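Local atomic coordinates of CG14216 (Drosophila melanogaster, PDB entry 3P9Y), a protein that dephosphorylates phosphoserine in the heptad repeats of the RNA polymerase II C-terminal domain, and probably takes part in RNA processing and transcription termination. Residues 13-18 with 117-122; 23-28 with 150-155; 100-105 with 124-129; 156-161 with 187-192. The protein carries 2 engineered substitutions. All blocks are in the same frame, centred on the assembly; numbering follows the deposited sequence.

All four contacts belong to one Ssu72 domain with a fold like that of low-molecular-weight tyrosine phosphatases. Interaction 1 holds the end of strand 11-16 against helix 117-128, and interaction 3 lies on the same helix, their centres about 10 Å apart. Interaction 2 packs helix 22-32, which follows that strand in the chain, onto helix 149-167; interaction 4 shares this second helix, their centres about 12 Å apart. Interactions 2 and 3 do not touch, their centres about 21 Å apart. Along the chain interaction 3 is nested within the loop closed by interaction 2, and interaction 4 opens only afterwards. Interactions 1 and 2 meet at the phosphate-binding loop, while 3 and 4 lie further out.

Interaction 1: 13-18 with 117-122; sequences AVVDSS and ERVYDL. Engineered in segment 13-18: Asp16 (natural residue Cys). With IMD (imidazole), chain I.
Val119, on helix 117-128, pushes its forked side chain against the backbone where strand 11-16 runs into the phosphate-binding loop. The CB bond points toward the strand, and CB itself serves mainly as the fork. One branch, CG1, lies anti to the backbone N (chi1 172°) and reaches the Val15 methyl CG1 at 3.7 Å, a purely apolar touch. The same CG1 lies 3.6 Å from the Val15 carbonyl O and also packs on the carbonyl O of Asp16. The other branch, CG2, rests 3.6 Å from Asp16 C and 3.9 Å from Ser17 N. A short branched residue suits this place because its two methyls fill the angle between strand and helix. An alanine here would lose both methyls and would probably open a gap beside Val15 and free the turn at Asp16 and Ser17 to shift. Asp16 is an engineered replacement for the natural cysteine, the first residue of the CX5R signature that ends at Arg22. Its CB bond points away from helix 117-128, and its carboxylate bonds instead to Asn19 N and Ser23 OG. The backbone N atoms of Ser17 and Ser18 hydrogen-bond to a modified side chain of the bound peptide, so Val119 packs behind the loop that holds the substrate. Away from the strand, an imidazole probably from the crystallisation liquor donates from N1 to Asp121 OD1 at 3.1 Å. Strand 11-16 runs between strands 36-41 and 111-114 of the sheet; Val15 also touches Ile112, Val119 touches Thr42 and Thr114, and Val14 packs on Ala26 and Leu30 of helix 22-32.

Interaction 2: 23-28 with 150-155; sequences SMEAHN and EDALMG
Helix 22-32, which leads out of the phosphate-binding loop, packs on helix 149-167 through Glu25, whose side chain lies over Ala152 and Leu153. The aliphatic part of the glutamate does most of the touching. Its CB stands 4.0 Å from Ala152 CB, and its CG sits 3.4 Å from both Ala152 O and Leu153 CA. CG is anti to the backbone N (chi1 -164°), which carries the chain across to the other helix, and a bend at chi2 (70°) then turns the carboxylate along Leu153. There OE1 comes within 3.4 Å of the Leu153 methyl CD1, a packing contact rather than a polar one. In this phosphatase fold the helix after the signature loop packs against the central sheet, and here helix 149-167 lies against the flank of helix 22-32. The small Ala152 lets the two backbones approach closely, the CA atoms of Glu25 and Leu153 being 5.8 Å apart. Leucine suits its place because it lies along the bent glutamate chain, Leu153 CB 4.1 Å from Glu25 CG and Leu153 CD1 3.9 Å from Glu25 CD, setting an apolar branch beside the methylenes. The carboxylate's other oxygen, OE2, forms a salt bridge with Arg91 of helix 85-95.

Interaction 3: 100-105 with 124-129; sequences ERFQDT and VMHMES
His126 lays one face of its imidazole against Gln103, whose CA sits 3.6 Å from the ring centroid and 19° off the normal, a CH-pi contact. The glutamine's CB and CG continue along the ring, CG coming within 3.6 Å of ND1. Close by, Gln103 O lies 3.0 Å from His126 CE1, a tight carbon-to-oxygen approach rather than a hydrogen bond. Helix 117-128 presents the ring because His126 CG lies anti to the backbone N (chi1 176°) on a CB bond that points to the loop. Phe102 meets the ring from another direction: its CE2 touches His126 CD2 at 3.9 Å, with the two ring planes inclined at 69°. At the edge of the same phenyl, Met127 SD lies 4.3 Å from CZ, and a flexible thioether adapts easily to that border. The second shell fixes the glutamine. Its NE2 hydrogen-bonds to Thr42 O, while its CD lies 3.6 Å above the plane of the Arg101 guanidinium, over the centre of that flat group. Arg101 in turn forms a weak salt bridge from NE to Asp104 OD2, and its NH1 bonds to Gly43 O. On the helix side, Ser129 OG donates to His126 O at 2.9 Å, tying down that carbonyl. No hydrogen bond spans the two segments, so cohesion between them comes from aromatic and aliphatic surfaces, and Arg101 NH2, 6.3 Å from His126 ND1, may slightly disfavour a charged imidazole, although Asp104 offsets part of the arginine's charge.

Interaction 4: 156-161 with 187-192; sequences AFVITD and RKRVIL
Arg187 reaches Asp161 through a salt bridge: NH1 donates to OD2 at 3.0 Å, with an N-H...O angle of 157°. The oxygen meets the guanidinium at its edge, close to its plane, whereas the arginine approaches OD2 on its anti side, somewhat out of the carboxylate plane. A water reinforces the link, donating to Asp161 OD2 at 2.7 Å and accepting from Arg187 NH2 at 2.9 Å, so two donors grip the one oxygen. The long arginine chain folds back at chi2 and chi3 (-59° and -53°), which turns its head toward helix 149-167. An alanine in its place would remove the guanidinium and would probably leave Asp161 without its positive mate and the water without one of its anchors. Beyond the charges lies Val158, buried and aimed at the loop. Its CG2 sits over one face of the Arg189 guanidinium, 3.7 Å from NH2, while its CG1 lies 3.9 Å from both CD and NE of that arginine. Valine suits this spot because its two methyls offer a broad apolar surface to a flat cation, and Arg189 can lie across them because its chain is extended from CG to NE. Val158 CG2 also approaches Arg187 NH2, at 4.1 Å. Arg187 ends helix 172-187, and Lys188 leaves it with positive phi; the chain then runs into strand 192-197, whose Leu192 pairs with Asn142 of strand 137-142. Val158 and Ile191 both pack on Phe183 of helix 172-187, placing this contact where that helix, helix 149-167 and the last strand converge.

Interaction 1: 13-18 with 117-122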
loop_
_atom_site.group_PDB
_atom_site.type_symbol
_atom_site.label_atom_id
_atom_site.label_comp_id
_atom_site.label_asym_id
_atom_site.label_seq_id
_atom_site.Cartn_x
_atom_site.Cartn_y
_atom_site.Cartn_z
ATOM N N ALA A 13 -2.407 -6.402 -3.425
ATOM C CA ALA A 13 -2.682 -4.992 -3.199
ATOM C C ALA A 13 -1.925 -4.542 -1.958
ATOM O O ALA A 13 -1.731 -5.324 -1.038
ATOM C CB ALA A 13 -4.173 -4.746 -3.034
ATOM N N VAL A 14 -1.478 -3.290 -1.958
ATOM C CA VAL A 14 -0.887 -2.672 -0.784
ATOM C C VAL A 14 -1.712 -1.435 -0.460
ATOM O O VAL A 14 -2.054 -0.657 -1.353
ATOM C CB VAL A 14 0.575 -2.277 -1.025
ATOM C CG1 VAL A 14 1.195 -1.744 0.258
ATOM C CG2 VAL A 14 1.362 -3.478 -1.536
ATOM N N VAL A 15 -2.029 -1.262 0.818
ATOM C CA VAL A 15 -3.012 -0.278 1.230
ATOM C C VAL A 15 -2.506 0.542 2.419
ATOM O O VAL A 15 -1.984 -0.006 3.395
ATOM C CB VAL A 15 -4.338 -0.977 1.606
ATOM C CG1 VAL A 15 -5.423 0.041 1.882
ATOM C CG2 VAL A 15 -4.763 -1.935 0.492
ATOM N N ASP A 16 -2.651 1.859 2.320
ATOM C CA ASP A 16 -2.310 2.764 3.411
ATOM C C ASP A 16 -3.497 3.703 3.616
ATOM O O ASP A 16 -4.639 3.316 3.373
ATOM C CB ASP A 16 -1.027 3.543 3.090
ATOM C CG ASP A 16 -1.135 4.333 1.802
ATOM O OD1 ASP A 16 -2.265 4.499 1.310
ATOM O OD2 ASP A 16 -0.093 4.779 1.272
ATOM N N SER A 17 -3.241 4.934 4.040
ATOM C CA SER A 17 -4.327 5.880 4.262
ATOM C C SER A 17 -4.640 6.747 3.041
ATOM O O SER A 17 -5.776 6.766 2.571
ATOM C CB SER A 17 -4.025 6.768 5.467
ATOM O OG SER A 17 -5.163 7.543 5.801
ATOM N N SER A 18 -3.641 7.455 2.522
ATOM C CA SER A 18 -3.880 8.433 1.462
ATOM C C SER A 18 -3.415 7.962 0.088
ATOM O O SER A 18 -3.567 8.682 -0.899
ATOM C CB SER A 18 -3.196 9.760 1.805
ATOM O OG SER A 18 -3.757 10.334 2.974
ATOM N N GLU A 117 -2.396 -0.733 11.705
ATOM C CA GLU A 117 -3.577 -1.453 12.161
ATOM C C GLU A 117 -4.870 -0.706 11.862
ATOM O O GLU A 117 -5.899 -1.326 11.629
ATOM C CB GLU A 117 -3.498 -1.779 13.654
ATOM C CG GLU A 117 -4.640 -2.678 14.107
ATOM C CD GLU A 117 -4.454 -3.207 15.503
ATOM O OE1 GLU A 117 -3.340 -3.074 16.040
ATOM O OE2 GLU A 117 -5.422 -3.761 16.068
ATOM N N ARG A 118 -4.827 0.619 11.863
ATOM C CA ARG A 118 -6.023 1.388 11.547
ATOM C C ARG A 118 -6.476 1.097 10.125
ATOM O O ARG A 118 -7.670 0.968 9.861
ATOM C CB ARG A 118 -5.783 2.885 11.741
ATOM C CG ARG A 118 -5.988 3.339 13.176
ATOM C CD ARG A 118 -5.564 4.782 13.381
ATOM N NE ARG A 118 -5.934 5.279 14.705
ATOM C CZ ARG A 118 -7.036 5.979 14.968
ATOM N NH1 ARG A 118 -7.894 6.277 14.000
ATOM N NH2 ARG A 118 -7.280 6.387 16.207
ATOM N N VAL A 119 -5.518 0.979 9.210
ATOM C CA VAL A 119 -5.837 0.673 7.820
ATOM C C VAL A 119 -6.281 -0.782 7.702
ATOM O O VAL A 119 -7.245 -1.091 7.015
ATOM C CB VAL A 119 -4.631 0.942 6.900
ATOM C CG1 VAL A 119 -4.894 0.427 5.482
ATOM C CG2 VAL A 119 -4.310 2.433 6.888
ATOM N N TYR A 120 -5.559 -1.663 8.381
ATOM C CA TYR A 120 -5.924 -3.066 8.483
ATOM C C TYR A 120 -7.404 -3.220 8.856
ATOM O O TYR A 120 -8.137 -3.949 8.201
ATOM C CB TYR A 120 -5.054 -3.726 9.546
ATOM C CG TYR A 120 -5.321 -5.192 9.797
ATOM C CD1 TYR A 120 -4.915 -6.160 8.891
ATOM C CD2 TYR A 120 -5.929 -5.611 10.973
ATOM C CE1 TYR A 120 -5.136 -7.506 9.136
ATOM C CE2 TYR A 120 -6.154 -6.948 11.226
ATOM C CZ TYR A 120 -5.756 -7.890 10.309
ATOM O OH TYR A 120 -5.979 -9.221 10.569
ATOM N N ASP A 121 -7.827 -2.520 9.904
ATOM C CA ASP A 121 -9.196 -2.617 10.397
ATOM C C ASP A 121 -10.215 -2.124 9.382
ATOM O O ASP A 121 -11.271 -2.725 9.224
ATOM C CB ASP A 121 -9.351 -1.824 11.693
ATOM C CG ASP A 121 -8.710 -2.516 12.872
ATOM O OD1 ASP A 121 -8.485 -3.739 12.794
ATOM O OD2 ASP A 121 -8.427 -1.839 13.874
ATOM N N LEU A 122 -9.907 -1.026 8.705
ATOM C CA LEU A 122 -10.821 -0.477 7.710
ATOM C C LEU A 122 -10.963 -1.444 6.539
ATOM O O LEU A 122 -12.059 -1.646 6.014
ATOM C CB LEU A 122 -10.328 0.890 7.226
ATOM C CG LEU A 122 -10.463 2.015 8.258
ATOM C CD1 LEU A 122 -9.711 3.260 7.822
ATOM C CD2 LEU A 122 -11.937 2.340 8.507
HETATM N N1 IMD I . -10.984 -5.517 12.623
HETATM C C2 IMD I . -11.816 -5.066 11.659
HETATM N N3 IMD I . -12.860 -5.919 11.557
HETATM C C4 IMD I . -12.688 -6.910 12.459
HETATM C C5 IMD I . -11.504 -6.655 13.135
#

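Interaction 2: 23-28 with 150-155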
loop_
_atom_site.group_PDB
_atom_site.type_symbol
_atom_site.label_atom_id
_atom_site.label_comp_id
_atom_site.label_asym_id
_atom_site.label_seq_id
_atom_site.Cartn_x
_atom_site.Cartn_y
_atom_site.Cartn_z
ATOM N N SER A 23 2.135 3.087 0.569
ATOM C CA SER A 23 1.611 2.125 -0.398
ATOM C C SER A 23 2.283 2.287 -1.756
ATOM O O SER A 23 2.431 1.324 -2.497
ATOM C CB SER A 23 0.098 2.271 -0.562
ATOM O OG SER A 23 -0.234 3.448 -1.278
ATOM N N MET A 24 2.686 3.505 -2.084
ATOM C CA MET A 24 3.264 3.777 -3.395
ATOM C C MET A 24 4.730 3.360 -3.465
ATOM O O MET A 24 5.205 2.923 -4.505
ATOM C CB MET A 24 3.100 5.254 -3.747
ATOM C CG MET A 24 1.648 5.637 -3.977
ATOM S SD MET A 24 0.898 4.641 -5.283
ATOM C CE MET A 24 1.461 5.534 -6.733
ATOM N N GLU A 25 5.438 3.499 -2.355
ATOM C CA GLU A 25 6.801 3.007 -2.259
ATOM C C GLU A 25 6.786 1.487 -2.433
ATOM O O GLU A 25 7.592 0.926 -3.184
ATOM C CB GLU A 25 7.386 3.382 -0.902
ATOM C CG GLU A 25 8.887 3.276 -0.817
ATOM C CD GLU A 25 9.588 4.348 -1.626
ATOM O OE1 GLU A 25 10.284 3.985 -2.590
ATOM O OE2 GLU A 25 9.431 5.550 -1.312
ATOM N N ALA A 26 5.852 0.827 -1.749
ATOM C CA ALA A 26 5.699 -0.620 -1.868
ATOM C C ALA A 26 5.231 -1.004 -3.270
ATOM O O ALA A 26 5.657 -2.022 -3.816
ATOM C CB ALA A 26 4.715 -1.145 -0.824
ATOM N N HIS A 27 4.344 -0.198 -3.843
ATOM C CA HIS A 27 3.831 -0.462 -5.180
ATOM C C HIS A 27 5.009 -0.531 -6.135
ATOM O O HIS A 27 5.158 -1.486 -6.894
ATOM C CB HIS A 27 2.873 0.646 -5.629
ATOM C CG HIS A 27 2.149 0.346 -6.912
ATOM N ND1 HIS A 27 0.824 0.674 -7.112
ATOM C CD2 HIS A 27 2.563 -0.250 -8.056
ATOM C CE1 HIS A 27 0.452 0.290 -8.321
ATOM N NE2 HIS A 27 1.489 -0.271 -8.915
ATOM N N ASN A 28 5.855 0.492 -6.078
ATOM C CA ASN A 28 6.968 0.627 -7.003
ATOM C C ASN A 28 7.946 -0.535 -6.887
ATOM O O ASN A 28 8.357 -1.119 -7.889
ATOM C CB ASN A 28 7.696 1.946 -6.755
ATOM C CG ASN A 28 8.867 2.140 -7.686
ATOM O OD1 ASN A 28 8.713 2.605 -8.813
ATOM N ND2 ASN A 28 10.048 1.770 -7.222
ATOM N N GLU A 150 11.805 7.662 4.455
ATOM C CA GLU A 150 12.851 6.663 4.661
ATOM C C GLU A 150 12.255 5.316 5.071
ATOM O O GLU A 150 12.628 4.270 4.537
ATOM C CB GLU A 150 13.852 7.119 5.724
ATOM C CG GLU A 150 14.673 8.340 5.343
ATOM C CD GLU A 150 14.103 9.626 5.908
ATOM O OE1 GLU A 150 14.791 10.266 6.733
ATOM O OE2 GLU A 150 12.969 10.000 5.539
ATOM N N ASP A 151 11.337 5.349 6.026
ATOM C CA ASP A 151 10.735 4.123 6.531
ATOM C C ASP A 151 9.765 3.523 5.517
ATOM O O ASP A 151 9.525 2.324 5.529
ATOM C CB ASP A 151 10.043 4.375 7.869
ATOM C CG ASP A 151 11.029 4.502 9.011
ATOM O OD1 ASP A 151 11.909 3.622 9.128
ATOM O OD2 ASP A 151 10.928 5.477 9.788
ATOM N N ALA A 152 9.227 4.347 4.625
ATOM C CA ALA A 152 8.363 3.832 3.569
ATOM C C ALA A 152 9.172 2.925 2.644
ATOM O O ALA A 152 8.706 1.864 2.229
ATOM C CB ALA A 152 7.733 4.969 2.789
ATOM N N LEU A 153 10.393 3.338 2.330
ATOM C CA LEU A 153 11.263 2.523 1.488
ATOM C C LEU A 153 11.663 1.240 2.213
ATOM O O LEU A 153 11.680 0.164 1.612
ATOM C CB LEU A 153 12.513 3.305 1.078
ATOM C CG LEU A 153 13.469 2.513 0.185
ATOM C CD1 LEU A 153 12.793 2.158 -1.134
ATOM C CD2 LEU A 153 14.759 3.296 -0.062
ATOM N N MET A 154 11.987 1.358 3.498
ATOM C CA MET A 154 12.347 0.200 4.309
ATOM C C MET A 154 11.175 -0.773 4.355
ATOM O O MET A 154 11.355 -1.980 4.280
ATOM C CB MET A 154 12.693 0.628 5.734
ATOM C CG MET A 154 13.860 1.595 5.848
ATOM S SD MET A 154 15.458 0.781 5.692
ATOM C CE MET A 154 15.704 0.776 3.911
ATOM N N GLY A 155 9.973 -0.230 4.484
ATOM C CA GLY A 155 8.766 -1.035 4.495
ATOM C C GLY A 155 8.573 -1.759 3.174
ATOM O O GLY A 155 8.098 -2.893 3.139
#

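Interaction 3: 100-105 with 124-129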
loop_
_atom_site.group_PDB
_atom_site.type_symbol
_atom_site.label_atom_id
_atom_site.label_comp_id
_atom_site.label_asym_id
_atom_site.label_seq_id
_atom_site.Cartn_x
_atom_site.Cartn_y
_atom_site.Cartn_z
ATOM N N GLU A 100 -6.318 6.103 -5.330
ATOM C CA GLU A 100 -7.565 5.346 -5.352
ATOM C C GLU A 100 -7.928 4.895 -3.946
ATOM O O GLU A 100 -7.048 4.609 -3.136
ATOM C CB GLU A 100 -7.413 4.116 -6.232
ATOM C CG GLU A 100 -6.793 4.383 -7.583
ATOM C CD GLU A 100 -6.552 3.103 -8.346
ATOM O OE1 GLU A 100 -7.541 2.479 -8.783
ATOM O OE2 GLU A 100 -5.378 2.709 -8.502
ATOM N N ARG A 101 -9.226 4.826 -3.668
ATOM C CA ARG A 101 -9.717 4.415 -2.359
ATOM C C ARG A 101 -10.061 2.929 -2.413
ATOM O O ARG A 101 -10.726 2.474 -3.344
ATOM C CB ARG A 101 -10.946 5.246 -1.959
ATOM C CG ARG A 101 -11.019 5.568 -0.465
ATOM C CD ARG A 101 -12.190 6.490 -0.115
ATOM N NE ARG A 101 -13.375 5.743 0.312
ATOM C CZ ARG A 101 -13.794 5.629 1.573
ATOM N NH1 ARG A 101 -13.145 6.220 2.566
ATOM N NH2 ARG A 101 -14.879 4.923 1.843
ATOM N N PHE A 102 -9.602 2.175 -1.421
ATOM C CA PHE A 102 -9.796 0.732 -1.417
ATOM C C PHE A 102 -11.274 0.375 -1.355
ATOM O O PHE A 102 -11.716 -0.576 -1.995
ATOM C CB PHE A 102 -9.072 0.081 -0.235
ATOM C CG PHE A 102 -9.339 -1.394 -0.110
ATOM C CD1 PHE A 102 -8.762 -2.294 -0.991
ATOM C CD2 PHE A 102 -10.182 -1.880 0.876
ATOM C CE1 PHE A 102 -9.016 -3.651 -0.889
ATOM C CE2 PHE A 102 -10.439 -3.238 0.985
ATOM C CZ PHE A 102 -9.856 -4.123 0.102
ATOM N N GLN A 103 -12.033 1.144 -0.580
ATOM C CA GLN A 103 -13.436 0.832 -0.327
ATOM C C GLN A 103 -14.283 0.993 -1.589
ATOM O O GLN A 103 -15.433 0.557 -1.628
ATOM C CB GLN A 103 -13.990 1.723 0.790
ATOM C CG GLN A 103 -13.387 1.472 2.175
ATOM C CD GLN A 103 -12.218 2.395 2.497
ATOM O OE1 GLN A 103 -11.415 2.733 1.625
ATOM N NE2 GLN A 103 -12.114 2.800 3.758
ATOM N N ASP A 104 -13.713 1.610 -2.621
ATOM C CA ASP A 104 -14.445 1.857 -3.863
ATOM C C ASP A 104 -13.971 0.991 -5.027
ATOM O O ASP A 104 -14.503 1.093 -6.131
ATOM C CB ASP A 104 -14.341 3.335 -4.253
ATOM C CG ASP A 104 -14.999 4.250 -3.240
ATOM O OD1 ASP A 104 -16.140 3.954 -2.828
ATOM O OD2 ASP A 104 -14.378 5.262 -2.847
ATOM N N THR A 105 -12.980 0.137 -4.795
ATOM C CA THR A 105 -12.458 -0.695 -5.874
ATOM C C THR A 105 -13.261 -1.979 -6.039
ATOM O O THR A 105 -13.805 -2.512 -5.076
ATOM C CB THR A 105 -10.975 -1.065 -5.657
ATOM O OG1 THR A 105 -10.441 -1.627 -6.862
ATOM C CG2 THR A 105 -10.822 -2.070 -4.526
ATOM N N VAL A 124 -10.478 -4.743 6.652
ATOM C CA VAL A 124 -11.177 -5.940 7.101
ATOM C C VAL A 124 -12.667 -5.649 7.280
ATOM O O VAL A 124 -13.516 -6.439 6.874
ATOM C CB VAL A 124 -10.572 -6.486 8.411
ATOM C CG1 VAL A 124 -11.448 -7.581 9.003
ATOM C CG2 VAL A 124 -9.158 -7.012 8.163
ATOM N N MET A 125 -12.977 -4.497 7.866
ATOM C CA MET A 125 -14.360 -4.093 8.067
ATOM C C MET A 125 -15.061 -4.007 6.720
ATOM O O MET A 125 -16.175 -4.497 6.560
ATOM C CB MET A 125 -14.431 -2.746 8.791
ATOM C CG MET A 125 -15.842 -2.329 9.172
ATOM S SD MET A 125 -15.894 -0.892 10.262
ATOM C CE MET A 125 -15.398 0.421 9.147
ATOM N N HIS A 126 -14.394 -3.404 5.743
ATOM C CA HIS A 126 -14.983 -3.230 4.421
ATOM C C HIS A 126 -15.245 -4.575 3.752
ATOM O O HIS A 126 -16.295 -4.780 3.143
ATOM C CB HIS A 126 -14.087 -2.375 3.528
ATOM C CG HIS A 126 -14.604 -2.237 2.132
ATOM N ND1 HIS A 126 -15.583 -1.331 1.791
ATOM C CD2 HIS A 126 -14.305 -2.914 1.000
ATOM C CE1 HIS A 126 -15.857 -1.447 0.503
ATOM N NE2 HIS A 126 -15.096 -2.400 -0.001
ATOM N N MET A 127 -14.287 -5.488 3.875
ATOM C CA MET A 127 -14.401 -6.809 3.275
ATOM C C MET A 127 -15.545 -7.595 3.908
ATOM O O MET A 127 -16.265 -8.321 3.225
ATOM C CB MET A 127 -13.094 -7.581 3.456
ATOM C CG MET A 127 -11.960 -7.147 2.534
ATOM S SD MET A 127 -12.275 -7.565 0.811
ATOM C CE MET A 127 -12.565 -9.330 0.914
ATOM N N GLU A 128 -15.700 -7.450 5.219
ATOM C CA GLU A 128 -16.726 -8.174 5.959
ATOM C C GLU A 128 -18.123 -7.650 5.640
ATOM O O GLU A 128 -19.095 -8.400 5.680
ATOM C CB GLU A 128 -16.456 -8.089 7.464
ATOM C CG GLU A 128 -15.340 -9.009 7.937
ATOM C CD GLU A 128 -15.101 -8.927 9.435
ATOM O OE1 GLU A 128 -15.473 -7.902 10.050
ATOM O OE2 GLU A 128 -14.532 -9.887 9.997
ATOM N N SER A 129 -18.216 -6.364 5.317
ATOM C CA SER A 129 -19.499 -5.741 5.006
ATOM C C SER A 129 -20.056 -6.260 3.688
ATOM O O SER A 129 -21.222 -6.040 3.368
ATOM C CB SER A 129 -19.350 -4.222 4.925
ATOM O OG SER A 129 -18.955 -3.801 3.623
#

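Interaction 4: 156-161 with 187-192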
loop_
_atom_site.group_PDB
_atom_site.type_symbol
_atom_site.label_atom_id
_atom_site.label_comp_id
_atom_site.label_asym_id
_atom_site.label_seq_id
_atom_site.Cartn_x
_atom_site.Cartn_y
_atom_site.Cartn_z
ATOM N N ALA A 156 8.953 -1.113 2.078
ATOM C CA ALA A 156 8.790 -1.720 0.767
ATOM C C ALA A 156 9.682 -2.947 0.662
ATOM O O ALA A 156 9.271 -3.971 0.137
ATOM C CB ALA A 156 9.112 -0.721 -0.331
ATOM N N PHE A 157 10.904 -2.839 1.171
ATOM C CA PHE A 157 11.814 -3.974 1.213
ATOM C C PHE A 157 11.217 -5.116 2.031
ATOM O O PHE A 157 11.264 -6.267 1.618
ATOM C CB PHE A 157 13.157 -3.571 1.833
ATOM C CG PHE A 157 14.162 -3.054 0.840
ATOM C CD1 PHE A 157 15.045 -3.927 0.205
ATOM C CD2 PHE A 157 14.243 -1.699 0.554
ATOM C CE1 PHE A 157 15.985 -3.456 -0.708
ATOM C CE2 PHE A 157 15.179 -1.218 -0.351
ATOM C CZ PHE A 157 16.053 -2.097 -0.985
ATOM N N VAL A 158 10.672 -4.796 3.200
ATOM C CA VAL A 158 10.185 -5.829 4.112
ATOM C C VAL A 158 8.934 -6.504 3.561
ATOM O O VAL A 158 8.803 -7.723 3.599
ATOM C CB VAL A 158 9.859 -5.251 5.501
ATOM C CG1 VAL A 158 9.320 -6.344 6.414
ATOM C CG2 VAL A 158 11.095 -4.600 6.105
ATOM N N ILE A 159 8.011 -5.700 3.062
ATOM C CA ILE A 159 6.786 -6.218 2.488
ATOM C C ILE A 159 7.120 -7.109 1.302
ATOM O O ILE A 159 6.491 -8.146 1.099
ATOM C CB ILE A 159 5.870 -5.076 2.044
ATOM C CG1 ILE A 159 5.255 -4.410 3.276
ATOM C CG2 ILE A 159 4.779 -5.587 1.116
ATOM C CD1 ILE A 159 4.560 -3.102 2.978
ATOM N N THR A 160 8.114 -6.703 0.520
ATOM C CA THR A 160 8.484 -7.461 -0.666
ATOM C C THR A 160 9.102 -8.802 -0.277
ATOM O O THR A 160 8.814 -9.817 -0.902
ATOM C CB THR A 160 9.449 -6.672 -1.568
ATOM O OG1 THR A 160 8.789 -5.500 -2.058
ATOM C CG2 THR A 160 9.889 -7.521 -2.748
ATOM N N ASP A 161 9.940 -8.811 0.755
ATOM C CA ASP A 161 10.480 -10.068 1.268
ATOM C C ASP A 161 9.349 -10.997 1.688
ATOM O O ASP A 161 9.403 -12.205 1.446
ATOM C CB ASP A 161 11.401 -9.829 2.463
ATOM C CG ASP A 161 12.701 -9.155 2.077
ATOM O OD1 ASP A 161 13.131 -9.292 0.912
ATOM O OD2 ASP A 161 13.297 -8.493 2.946
ATOM N N ARG A 187 12.333 -11.971 11.366
ATOM C CA ARG A 187 12.415 -10.544 11.082
ATOM C C ARG A 187 11.994 -9.710 12.300
ATOM O O ARG A 187 12.079 -8.482 12.287
ATOM C CB ARG A 187 11.532 -10.206 9.878
ATOM C CG ARG A 187 11.798 -11.075 8.648
ATOM C CD ARG A 187 13.244 -10.945 8.178
ATOM N NE ARG A 187 13.608 -9.547 7.969
ATOM C CZ ARG A 187 13.476 -8.896 6.815
ATOM N NH1 ARG A 187 12.990 -9.505 5.738
ATOM N NH2 ARG A 187 13.833 -7.624 6.736
ATOM N N LYS A 188 11.533 -10.393 13.345
ATOM C CA LYS A 188 11.158 -9.749 14.603
ATOM C C LYS A 188 10.087 -8.682 14.414
ATOM O O LYS A 188 10.180 -7.597 14.986
ATOM C CB LYS A 188 12.385 -9.118 15.265
ATOM C CG LYS A 188 13.628 -9.992 15.237
ATOM C CD LYS A 188 13.432 -11.296 15.990
ATOM C CE LYS A 188 14.702 -12.146 15.948
ATOM N NZ LYS A 188 14.534 -13.451 16.644
ATOM N N ARG A 189 9.078 -8.988 13.604
ATOM C CA ARG A 189 7.953 -8.081 13.416
ATOM C C ARG A 189 6.650 -8.848 13.536
ATOM O O ARG A 189 6.553 -10.000 13.109
ATOM C CB ARG A 189 8.005 -7.422 12.041
ATOM C CG ARG A 189 9.209 -6.531 11.806
ATOM C CD ARG A 189 9.314 -6.190 10.324
ATOM N NE ARG A 189 10.576 -5.537 9.986
ATOM C CZ ARG A 189 10.740 -4.220 9.913
ATOM N NH1 ARG A 189 9.723 -3.390 10.148
ATOM N NH2 ARG A 189 11.929 -3.728 9.595
ATOM N N VAL A 190 5.645 -8.208 14.113
ATOM C CA VAL A 190 4.336 -8.819 14.214
ATOM C C VAL A 190 3.566 -8.582 12.920
ATOM O O VAL A 190 3.558 -7.481 12.372
ATOM C CB VAL A 190 3.542 -8.259 15.405
ATOM C CG1 VAL A 190 2.110 -8.740 15.363
ATOM C CG2 VAL A 190 4.211 -8.667 16.711
ATOM N N ILE A 191 2.931 -9.636 12.437
ATOM C CA ILE A 191 2.052 -9.544 11.290
ATOM C C ILE A 191 0.634 -9.848 11.750
ATOM O O ILE A 191 0.398 -10.869 12.399
ATOM C CB ILE A 191 2.452 -10.562 10.209
ATOM C CG1 ILE A 191 3.874 -10.282 9.712
ATOM C CG2 ILE A 191 1.462 -10.523 9.042
ATOM C CD1 ILE A 191 4.365 -11.287 8.699
ATOM N N LEU A 192 -0.307 -8.961 11.439
ATOM C CA LEU A 192 -1.713 -9.243 11.702
ATOM C C LEU A 192 -2.261 -9.967 10.478
ATOM O O LEU A 192 -1.966 -9.584 9.346
ATOM C CB LEU A 192 -2.504 -7.953 11.951
ATOM C CG LEU A 192 -1.889 -6.957 12.939
ATOM C CD1 LEU A 192 -2.770 -5.723 13.060
ATOM C CD2 LEU A 192 -1.674 -7.598 14.310
HETATM O O HOH W 1 13.765 -6.166 4.198
#